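Local structure of 5-oxopent-3-ene-1,2,5-tricarboxylate decarboxylase (Exiguobacterium antarcticum B7, 6IYM) at residues V260-I265 with H270-V275; I111-D116 with Y254-D259; L196-V201 with R206-T211; F148-I153 with D188-A193. The protein belongs to the fumarylacetoacetate hydrolase family, and is a protein rich in beta strands that holds a magnesium ion and pairs with a second copy of itself. One frame throughout, in Å; residues are numbered along the deposited sequence.

In the fold
Two beta hairpins laid edge to edge build most of one five-stranded sheet. Contact 3 (strands 196-201 and 204-210) supplies one end of it, contact 1 (strands 260-265 and 269-276) the middle, and strand 111-112 of contact 2 closes the far edge. The centres of contacts 1 and 3 lie about 11 Å apart, those of contacts 1 and 2 about 14 Å. Contact 4 ties strand 147-158 of the larger mixed sheet to the loop 188-193; I152 of that strand packs against V263 and I265. Along the chain, contacts 4 and 3 both fall between the two segments of contact 2, and contact 1 follows. Pieces remote in sequence thus meet in one sheet, from which the Q207 side chain comes about 8 Å from the magnesium ion.

Contact 1: residues V260-I265 with H270-V275; sequences VIDVSI and HLQNQV. Unlike the reference sequence in segment 260-265: V260 (reference Ile), I261 (reference Val). Unlike the reference sequence in segment 270-275: Q274 (reference Lys).
The carbonyl oxygen of V263 receives the backbone N of L271 at 2.7 Å, a nearly straight bond that also lies almost along the C=O direction. V263 N returns to L271 O, and I261 and N273 exchange an equivalent pair of bonds, fixing an antiparallel hairpin whose strands run at 168°.

On the face carrying V260, D262, S264, H270, Q272 and Q274, the principal polar link is diagonal. H270 ND1 donates to D262 OD1 at 3.1 Å; the acceptor lies close to the imidazole plane, and the bond uses the syn lone pair of OD1, while a weaker reach to OD2 spans 3.5 Å. D262 has CG trans to its backbone N (chi1 178°), which swings the carboxylate toward H270; the two flat groups end up nearly coplanar, 24° apart. S264 CB then sits over the centre of the imidazole in a CH-pi contact, 3.6 Å from the ring centroid. Further along, the two methyls of V260 divide their attention: CG1 meets Q272 NE2 at 3.6 Å, whereas CG2 lies 3.6 Å from Q274 CG. The amide of Q274 turns to G258 O.

On the other face I261 CD1 touches V275 CG2, and N273 ND2 bonds to the carbonyls of D109 and G106. The carboxylate helps to fix the rotation of the imidazole, together with S264 CB over its face, and would probably favour its protonated form.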
# COMPACT_ATOMS: atom_id res chain seq x y z
N VAL A 260 -2.44 21.41 17.92
CA VAL A 260 -1.55 20.37 18.49
C VAL A 260 -2.39 19.15 18.86
O VAL A 260 -3.33 19.30 19.67
CB VAL A 260 -0.78 20.89 19.70
CG1 VAL A 260 0.07 19.79 20.33
CG2 VAL A 260 0.06 22.09 19.33
N ILE A 261 -2.07 18.00 18.28
CA ILE A 261 -2.83 16.73 18.49
C ILE A 261 -1.94 15.83 19.35
O ILE A 261 -0.77 15.65 18.96
CB ILE A 261 -3.20 16.07 17.16
CG1 ILE A 261 -3.75 17.08 16.15
CG2 ILE A 261 -4.18 14.93 17.39
CD1 ILE A 261 -3.44 16.71 14.72
N ASP A 262 -2.46 15.36 20.48
CA ASP A 262 -1.76 14.43 21.41
C ASP A 262 -2.58 13.13 21.57
O ASP A 262 -3.56 13.11 22.37
CB ASP A 262 -1.53 15.14 22.74
CG ASP A 262 -0.87 14.30 23.82
OD1 ASP A 262 -0.05 13.41 23.48
OD2 ASP A 262 -1.18 14.55 25.01
N VAL A 263 -2.16 12.07 20.89
CA VAL A 263 -2.72 10.69 21.01
C VAL A 263 -1.87 9.94 22.04
O VAL A 263 -0.63 9.99 21.99
CB VAL A 263 -2.72 9.97 19.65
CG1 VAL A 263 -3.36 8.59 19.72
CG2 VAL A 263 -3.37 10.80 18.54
N SER A 264 -2.50 9.27 22.97
CA SER A 264 -1.79 8.45 23.97
C SER A 264 -2.50 7.11 24.07
O SER A 264 -3.75 7.05 23.85
CB SER A 264 -1.71 9.15 25.30
OG SER A 264 -3.00 9.24 25.87
N ILE A 265 -1.73 6.08 24.38
CA ILE A 265 -2.22 4.70 24.63
C ILE A 265 -1.48 4.23 25.87
O ILE A 265 -0.25 4.30 25.86
CB ILE A 265 -1.96 3.79 23.43
CG1 ILE A 265 -2.59 4.40 22.16
CG2 ILE A 265 -2.44 2.38 23.74
CD1 ILE A 265 -2.69 3.44 20.98
N HIS A 270 2.92 8.63 24.21
CA HIS A 270 2.31 9.82 23.58
C HIS A 270 2.85 10.00 22.16
O HIS A 270 4.06 9.97 22.01
CB HIS A 270 2.59 11.04 24.48
CG HIS A 270 1.79 10.98 25.74
ND1 HIS A 270 0.75 11.84 25.99
CD2 HIS A 270 1.87 10.15 26.81
CE1 HIS A 270 0.20 11.54 27.15
NE2 HIS A 270 0.88 10.50 27.67
N LEU A 271 1.97 10.23 21.19
CA LEU A 271 2.31 10.64 19.81
C LEU A 271 1.68 12.02 19.61
O LEU A 271 0.44 12.09 19.46
CB LEU A 271 1.76 9.60 18.83
CG LEU A 271 2.17 9.72 17.37
CD1 LEU A 271 3.68 9.64 17.17
CD2 LEU A 271 1.50 8.63 16.56
N GLN A 272 2.50 13.06 19.61
CA GLN A 272 2.04 14.46 19.45
C GLN A 272 2.62 15.03 18.16
O GLN A 272 3.85 14.91 17.95
CB GLN A 272 2.45 15.29 20.66
CG GLN A 272 2.06 16.76 20.55
CD GLN A 272 2.60 17.54 21.72
OE1 GLN A 272 2.46 17.13 22.87
NE2 GLN A 272 3.26 18.65 21.42
N ASN A 273 1.73 15.66 17.38
CA ASN A 273 2.02 16.33 16.10
C ASN A 273 1.20 17.61 16.03
O ASN A 273 0.01 17.64 16.46
CB ASN A 273 1.74 15.39 14.92
CG ASN A 273 2.47 14.06 15.05
OD1 ASN A 273 1.98 13.12 15.70
ND2 ASN A 273 3.67 14.00 14.49
N GLN A 274 1.76 18.63 15.39
CA GLN A 274 1.05 19.91 15.18
C GLN A 274 0.74 20.02 13.69
O GLN A 274 1.63 19.77 12.86
CB GLN A 274 1.93 21.04 15.73
CG GLN A 274 1.20 22.36 15.93
CD GLN A 274 2.07 23.51 16.40
OE1 GLN A 274 3.29 23.42 16.52
NE2 GLN A 274 1.42 24.62 16.67
N VAL A 275 -0.47 20.43 13.35
CA VAL A 275 -0.83 20.84 11.96
C VAL A 275 -0.06 22.13 11.66
O VAL A 275 -0.16 23.09 12.46
CB VAL A 275 -2.35 20.95 11.81
CG1 VAL A 275 -2.79 21.40 10.41
CG2 VAL A 275 -3.03 19.64 12.17

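Contact 2: residues I111-D116 with Y254-D259; sequences IERHAD and YLQDGD
R113 contributes by far the most surface here, pushing its side chain against the backbone of the loop 254-259, where D257 and Q256 receive it. The meeting is mediated by water. R113 NE donates to a water at 2.7 Å lying at the edge of the guanidinium, in its plane; the same water accepts from D257 N at 3.1 Å and donates to Q256 OE1 at 3.2 Å. One molecule thus joins the arginine to a backbone amide and a side-chain amide.

A bend at chi2 (76°) brings the guanidinium alongside the Q256 side chain, pointing the same way, with the two flat groups turned 75° from each other. L255 O stands 3.9 Å above one guanidinium face, toward its rim, and A115 CA lies over the opposite face. Beyond the contact, R113 NH1 bonds to T118 O, and D257 OD1 takes A277 N. On the same segment as R113, E112 and D116 form salt bridges with R136 and R227 of the second subunit.

The loop is itself firmly folded: D259 N bonds to Q256 O at 3.0 Å, and D259 OD2 receives Q256 N at 2.9 Å from above the carboxylate plane. G258, with its positive phi of 99°, takes the third position of what is a type II beta turn from Q256 to D259, leading directly into strand 260-265.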
# COMPACT_ATOMS: atom_id res chain seq x y z
N ILE A 111 2.33 17.91 10.85
CA ILE A 111 1.37 17.40 9.84
C ILE A 111 1.14 18.53 8.84
O ILE A 111 0.64 19.58 9.24
CB ILE A 111 0.05 16.95 10.51
CG1 ILE A 111 0.24 15.71 11.39
CG2 ILE A 111 -1.04 16.73 9.49
CD1 ILE A 111 -0.67 15.71 12.59
N GLU A 112 1.54 18.35 7.59
CA GLU A 112 1.32 19.36 6.53
C GLU A 112 -0.19 19.63 6.46
O GLU A 112 -0.96 18.66 6.42
CB GLU A 112 1.95 18.85 5.23
CG GLU A 112 1.73 19.74 4.03
CD GLU A 112 2.53 19.37 2.80
OE1 GLU A 112 2.47 20.14 1.82
OE2 GLU A 112 3.20 18.30 2.80
N ARG A 113 -0.60 20.90 6.49
CA ARG A 113 -2.02 21.34 6.58
C ARG A 113 -2.78 21.13 5.26
O ARG A 113 -4.02 20.83 5.32
CB ARG A 113 -2.07 22.80 7.04
CG ARG A 113 -3.39 23.52 6.77
CD ARG A 113 -4.50 23.11 7.73
NE ARG A 113 -5.78 23.72 7.38
CZ ARG A 113 -6.63 23.25 6.50
NH1 ARG A 113 -6.37 22.12 5.86
NH2 ARG A 113 -7.77 23.89 6.26
N HIS A 114 -2.12 21.32 4.11
CA HIS A 114 -2.70 21.17 2.74
C HIS A 114 -4.01 21.98 2.62
O HIS A 114 -5.03 21.41 2.19
CB HIS A 114 -2.92 19.67 2.40
CG HIS A 114 -1.72 18.78 2.44
ND1 HIS A 114 -0.91 18.56 1.33
CD2 HIS A 114 -1.24 17.96 3.41
CE1 HIS A 114 0.07 17.73 1.66
NE2 HIS A 114 -0.12 17.33 2.94
N ALA A 115 -4.02 23.28 2.97
CA ALA A 115 -5.27 24.10 2.95
C ALA A 115 -5.87 24.17 1.54
O ALA A 115 -7.13 24.17 1.42
CB ALA A 115 -5.02 25.47 3.54
N ASP A 116 -5.05 24.17 0.48
CA ASP A 116 -5.54 24.10 -0.93
C ASP A 116 -6.37 22.82 -1.17
O ASP A 116 -7.29 22.86 -2.02
CB ASP A 116 -4.41 24.17 -1.96
CG ASP A 116 -3.19 23.30 -1.66
OD1 ASP A 116 -3.21 22.56 -0.64
OD2 ASP A 116 -2.22 23.37 -2.45
N TYR A 254 -12.87 20.93 12.68
CA TYR A 254 -11.79 20.51 11.76
C TYR A 254 -10.52 21.21 12.21
O TYR A 254 -10.59 22.32 12.83
CB TYR A 254 -12.20 20.80 10.31
CG TYR A 254 -13.44 20.06 9.94
CD1 TYR A 254 -13.46 18.67 9.97
CD2 TYR A 254 -14.63 20.73 9.66
CE1 TYR A 254 -14.61 17.96 9.67
CE2 TYR A 254 -15.79 20.03 9.36
CZ TYR A 254 -15.78 18.64 9.38
OH TYR A 254 -16.92 17.94 9.10
N LEU A 255 -9.40 20.54 11.93
CA LEU A 255 -8.04 20.92 12.37
C LEU A 255 -7.59 22.11 11.53
O LEU A 255 -7.89 22.16 10.33
CB LEU A 255 -7.09 19.73 12.17
CG LEU A 255 -7.28 18.59 13.17
CD1 LEU A 255 -6.55 17.31 12.73
CD2 LEU A 255 -6.84 19.02 14.55
N GLN A 256 -6.88 23.03 12.16
CA GLN A 256 -6.39 24.27 11.52
C GLN A 256 -4.89 24.35 11.77
O GLN A 256 -4.40 23.66 12.70
CB GLN A 256 -7.14 25.50 12.06
CG GLN A 256 -8.66 25.45 11.91
CD GLN A 256 -9.14 25.20 10.50
OE1 GLN A 256 -8.49 25.53 9.51
NE2 GLN A 256 -10.31 24.60 10.39
N ASP A 257 -4.21 25.18 11.00
CA ASP A 257 -2.79 25.55 11.20
C ASP A 257 -2.61 25.95 12.67
O ASP A 257 -3.42 26.76 13.14
CB ASP A 257 -2.40 26.70 10.27
CG ASP A 257 -1.00 27.22 10.50
OD1 ASP A 257 -0.04 26.43 10.38
OD2 ASP A 257 -0.89 28.41 10.83
N GLY A 258 -1.62 25.37 13.35
CA GLY A 258 -1.31 25.61 14.77
C GLY A 258 -1.87 24.55 15.72
O GLY A 258 -1.34 24.43 16.83
N ASP A 259 -2.88 23.79 15.32
CA ASP A 259 -3.52 22.80 16.21
C ASP A 259 -2.53 21.71 16.62
O ASP A 259 -1.83 21.20 15.73
CB ASP A 259 -4.76 22.22 15.55
CG ASP A 259 -5.95 23.16 15.59
OD1 ASP A 259 -5.80 24.23 16.23
OD2 ASP A 259 -7.02 22.80 15.03
O HOH W 1 -5.52 26.20 8.42

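Contact 3: residues L196-V201 with R206-T211; sequences LVETRV and RQSGST
V197 and T199 pair with G209 and Q207 as the hydrogen-bonded positions of an antiparallel hairpin whose strands run at 177°, and T199 O is gripped twice, by R206 N at 2.7 Å and by Q207 N at 3.2 Å.

T199 and Q207 send their side chains out side by side. T199 OG1, set beside its own backbone N (chi1 -49°), donates to Q207 OE1 at 2.8 Å. That oxygen also accepts from G125 N, while Q207 NE2 turns to T241 OG1 and P242 O, a set of bonds that holds the amide in one rotation. On the other face S208 OG donates to E198 OE1 at 2.6 Å, meeting the anti lone pair of the carboxylate. At the bulged end the guanidinium of R206 lies flat over V201, whose CB is 3.8 Å above the centre of the plane; a water bridges R206 NH2 and V201 O. R206 NE forms a salt bridge with E204, and NH1 bonds to Y123 OH.

Two residues facing one make this a classic beta bulge, set in an edge hairpin whose Q207 side chain comes about 8 Å from the magnesium ion.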
# COMPACT_ATOMS: atom_id res chain seq x y z
N LEU A 196 -6.49 2.16 27.32
CA LEU A 196 -7.16 3.46 27.09
C LEU A 196 -6.44 4.18 25.94
O LEU A 196 -5.21 4.34 26.02
CB LEU A 196 -7.13 4.28 28.38
CG LEU A 196 -7.94 5.56 28.34
CD1 LEU A 196 -9.39 5.28 27.98
CD2 LEU A 196 -7.84 6.30 29.66
N VAL A 197 -7.21 4.50 24.89
CA VAL A 197 -6.76 5.32 23.74
C VAL A 197 -7.40 6.71 23.91
O VAL A 197 -8.63 6.83 23.85
CB VAL A 197 -7.14 4.66 22.39
CG1 VAL A 197 -6.67 5.50 21.21
CG2 VAL A 197 -6.59 3.23 22.28
N GLU A 198 -6.58 7.75 24.04
CA GLU A 198 -7.09 9.14 24.18
C GLU A 198 -6.43 10.04 23.14
O GLU A 198 -5.20 9.86 22.82
CB GLU A 198 -6.82 9.73 25.56
CG GLU A 198 -7.29 8.89 26.73
CD GLU A 198 -7.43 9.70 28.02
OE1 GLU A 198 -8.55 9.72 28.62
OE2 GLU A 198 -6.45 10.35 28.41
N THR A 199 -7.20 11.03 22.70
CA THR A 199 -6.71 12.15 21.88
C THR A 199 -7.06 13.49 22.53
O THR A 199 -8.24 13.70 22.86
CB THR A 199 -7.27 12.04 20.47
OG1 THR A 199 -7.00 10.69 20.12
CG2 THR A 199 -6.64 13.01 19.51
N ARG A 200 -6.07 14.35 22.66
CA ARG A 200 -6.26 15.77 23.03
C ARG A 200 -5.93 16.63 21.80
O ARG A 200 -4.99 16.27 21.06
CB ARG A 200 -5.40 16.15 24.23
CG ARG A 200 -5.90 15.50 25.51
CD ARG A 200 -5.07 15.79 26.74
NE ARG A 200 -5.66 15.03 27.83
CZ ARG A 200 -6.62 15.45 28.63
NH1 ARG A 200 -7.11 16.67 28.50
NH2 ARG A 200 -7.11 14.64 29.55
N VAL A 201 -6.74 17.66 21.58
CA VAL A 201 -6.47 18.73 20.58
C VAL A 201 -6.32 20.03 21.38
O VAL A 201 -7.25 20.38 22.13
CB VAL A 201 -7.56 18.80 19.50
CG1 VAL A 201 -7.39 20.01 18.58
CG2 VAL A 201 -7.60 17.50 18.69
N ARG A 206 -10.65 14.84 23.44
CA ARG A 206 -11.60 14.67 22.30
C ARG A 206 -12.01 13.21 22.21
O ARG A 206 -13.17 12.99 21.93
CB ARG A 206 -11.01 15.07 20.94
CG ARG A 206 -10.71 16.56 20.80
CD ARG A 206 -11.96 17.42 20.83
NE ARG A 206 -11.66 18.80 20.46
CZ ARG A 206 -11.39 19.22 19.22
NH1 ARG A 206 -11.39 18.39 18.19
NH2 ARG A 206 -11.12 20.50 19.01
N GLN A 207 -11.06 12.28 22.35
CA GLN A 207 -11.29 10.83 22.22
C GLN A 207 -10.80 10.18 23.50
O GLN A 207 -9.68 10.53 23.90
CB GLN A 207 -10.50 10.19 21.07
CG GLN A 207 -10.89 10.65 19.69
CD GLN A 207 -10.19 9.86 18.61
OE1 GLN A 207 -9.02 10.10 18.32
NE2 GLN A 207 -10.87 8.86 18.08
N SER A 208 -11.56 9.24 24.05
CA SER A 208 -11.20 8.51 25.29
C SER A 208 -11.98 7.18 25.38
O SER A 208 -13.05 7.15 26.02
CB SER A 208 -11.47 9.40 26.46
OG SER A 208 -10.85 8.87 27.62
N GLY A 209 -11.45 6.10 24.80
CA GLY A 209 -12.16 4.81 24.66
C GLY A 209 -11.20 3.69 24.96
O GLY A 209 -10.00 3.83 24.58
N SER A 210 -11.65 2.70 25.71
CA SER A 210 -10.87 1.46 25.96
C SER A 210 -10.88 0.58 24.71
O SER A 210 -11.87 0.57 24.02
CB SER A 210 -11.37 0.65 27.11
OG SER A 210 -10.55 -0.51 27.25
N THR A 211 -9.85 -0.21 24.53
CA THR A 211 -9.82 -1.25 23.48
C THR A 211 -10.87 -2.32 23.78
O THR A 211 -11.15 -3.11 22.86
CB THR A 211 -8.42 -1.84 23.34
OG1 THR A 211 -7.97 -2.23 24.63
CG2 THR A 211 -7.48 -0.85 22.68
O HOH W 2 -9.46 21.96 21.41

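Contact 4: residues F148-I153 with D188-A193; sequences FGYSII and DAFDPA. Unlike the reference sequence in segment 188-193: A189 (reference Ser).
F190 leans over one face of the Y150 ring, its CE2 4.0 Å above the plane and displaced toward the rim; at the ring's edge, in its plane, sits a water bound to the hydroxyl. The two aromatic rings are inclined at 41°, with centroids 5.0 Å apart, an oblique meeting in which Y150 CD1 comes to 3.4 Å from F190 CD2. P192 approaches farther out along the tyrosine, obliquely to the ring: its CG lies 3.5 Å from Y150 OH and 3.9 Å from Y150 CZ. The two side chains cross at about a right angle, and the phenol end is thus flanked by a pyrrolidine ring.

F190 turns its ring away from its own backbone N (chi1 -168°) to reach the tyrosine, and the ring also packs on V185, V195 and I268. Y150 belongs to strand 147-158 of the large mixed sheet, just beyond a classic beta bulge in which F148 and G149 both face I130; the same strand carries the magnesium ligand D155 farther on. The loop 188-193, which connects strand 178-186 to strand 196-201, is met by this strand through the Y150 side chain, so the contact joins the large sheet to the approach of the five-stranded one.

The water is 2.8 Å from Y150 OH and lies near F190 O as well. L127 touches both Y150 and P192 from strand 121-131. In the loop, D191 OD1 accepts A193 N at 2.9 Å from above the carboxylate plane, an Asx turn around P192, whose own carbonyl accepts from T211 OG1.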
# COMPACT_ATOMS: atom_id res chain seq x y z
N PHE A 148 4.83 -8.82 16.49
CA PHE A 148 6.06 -8.34 17.17
C PHE A 148 5.65 -7.45 18.35
O PHE A 148 6.34 -7.43 19.38
CB PHE A 148 6.94 -7.56 16.20
CG PHE A 148 8.22 -7.09 16.81
CD1 PHE A 148 9.27 -7.97 17.02
CD2 PHE A 148 8.37 -5.76 17.20
CE1 PHE A 148 10.46 -7.53 17.59
CE2 PHE A 148 9.56 -5.33 17.77
CZ PHE A 148 10.60 -6.22 17.97
N GLY A 149 4.60 -6.64 18.18
CA GLY A 149 4.22 -5.64 19.19
C GLY A 149 3.21 -4.63 18.70
O GLY A 149 2.46 -4.95 17.77
N TYR A 150 3.16 -3.47 19.36
CA TYR A 150 2.09 -2.46 19.19
C TYR A 150 2.69 -1.05 19.30
O TYR A 150 3.69 -0.85 20.02
CB TYR A 150 1.00 -2.65 20.24
CG TYR A 150 0.41 -4.03 20.35
CD1 TYR A 150 0.96 -4.97 21.21
CD2 TYR A 150 -0.73 -4.38 19.65
CE1 TYR A 150 0.41 -6.24 21.33
CE2 TYR A 150 -1.30 -5.64 19.77
CZ TYR A 150 -0.73 -6.57 20.62
OH TYR A 150 -1.30 -7.80 20.72
N SER A 151 2.06 -0.11 18.60
CA SER A 151 2.44 1.33 18.57
C SER A 151 1.18 2.16 18.36
O SER A 151 0.06 1.62 18.46
CB SER A 151 3.50 1.56 17.51
OG SER A 151 4.15 2.81 17.68
N ILE A 152 1.36 3.45 18.11
CA ILE A 152 0.25 4.39 17.88
C ILE A 152 0.33 4.86 16.44
O ILE A 152 1.43 5.06 15.95
CB ILE A 152 0.30 5.56 18.87
CG1 ILE A 152 0.65 5.08 20.28
CG2 ILE A 152 -1.00 6.34 18.83
CD1 ILE A 152 0.79 6.17 21.32
N ILE A 153 -0.82 4.98 15.80
CA ILE A 153 -1.04 5.65 14.50
C ILE A 153 -2.07 6.75 14.74
O ILE A 153 -3.06 6.48 15.42
CB ILE A 153 -1.52 4.63 13.45
CG1 ILE A 153 -0.38 3.70 13.06
CG2 ILE A 153 -2.13 5.31 12.25
CD1 ILE A 153 0.58 4.34 12.13
N ASP A 188 4.82 -9.51 24.19
CA ASP A 188 4.96 -10.23 25.48
C ASP A 188 4.64 -9.27 26.64
O ASP A 188 4.09 -9.74 27.61
CB ASP A 188 6.35 -10.87 25.58
CG ASP A 188 6.29 -12.29 26.13
OD1 ASP A 188 5.40 -13.04 25.68
OD2 ASP A 188 7.11 -12.62 27.01
N ALA A 189 4.92 -7.96 26.48
CA ALA A 189 4.87 -6.91 27.52
C ALA A 189 3.57 -6.10 27.46
O ALA A 189 3.50 -5.06 28.13
CB ALA A 189 6.04 -5.97 27.36
N PHE A 190 2.57 -6.53 26.68
CA PHE A 190 1.41 -5.67 26.36
C PHE A 190 0.19 -6.53 26.04
O PHE A 190 0.30 -7.30 25.09
CB PHE A 190 1.75 -4.77 25.18
CG PHE A 190 0.75 -3.67 24.96
CD1 PHE A 190 0.85 -2.47 25.66
CD2 PHE A 190 -0.33 -3.86 24.13
CE1 PHE A 190 -0.08 -1.46 25.47
CE2 PHE A 190 -1.27 -2.85 23.93
CZ PHE A 190 -1.13 -1.65 24.59
N ASP A 191 -0.90 -6.37 26.81
CA ASP A 191 -2.22 -7.01 26.55
C ASP A 191 -3.14 -5.93 26.00
O ASP A 191 -3.42 -4.94 26.66
CB ASP A 191 -2.79 -7.66 27.82
CG ASP A 191 -4.08 -8.46 27.65
OD1 ASP A 191 -4.81 -8.26 26.66
OD2 ASP A 191 -4.37 -9.29 28.54
N PRO A 192 -3.62 -6.05 24.74
CA PRO A 192 -4.55 -5.08 24.17
C PRO A 192 -6.04 -5.21 24.56
O PRO A 192 -6.87 -4.49 23.96
CB PRO A 192 -4.36 -5.35 22.67
CG PRO A 192 -4.11 -6.82 22.60
CD PRO A 192 -3.21 -7.09 23.78
N ALA A 193 -6.39 -6.10 25.50
CA ALA A 193 -7.80 -6.36 25.93
C ALA A 193 -8.49 -5.07 26.39
O ALA A 193 -9.68 -4.85 26.03
CB ALA A 193 -7.83 -7.37 27.05
O HOH W 3 -0.35 -9.30 22.84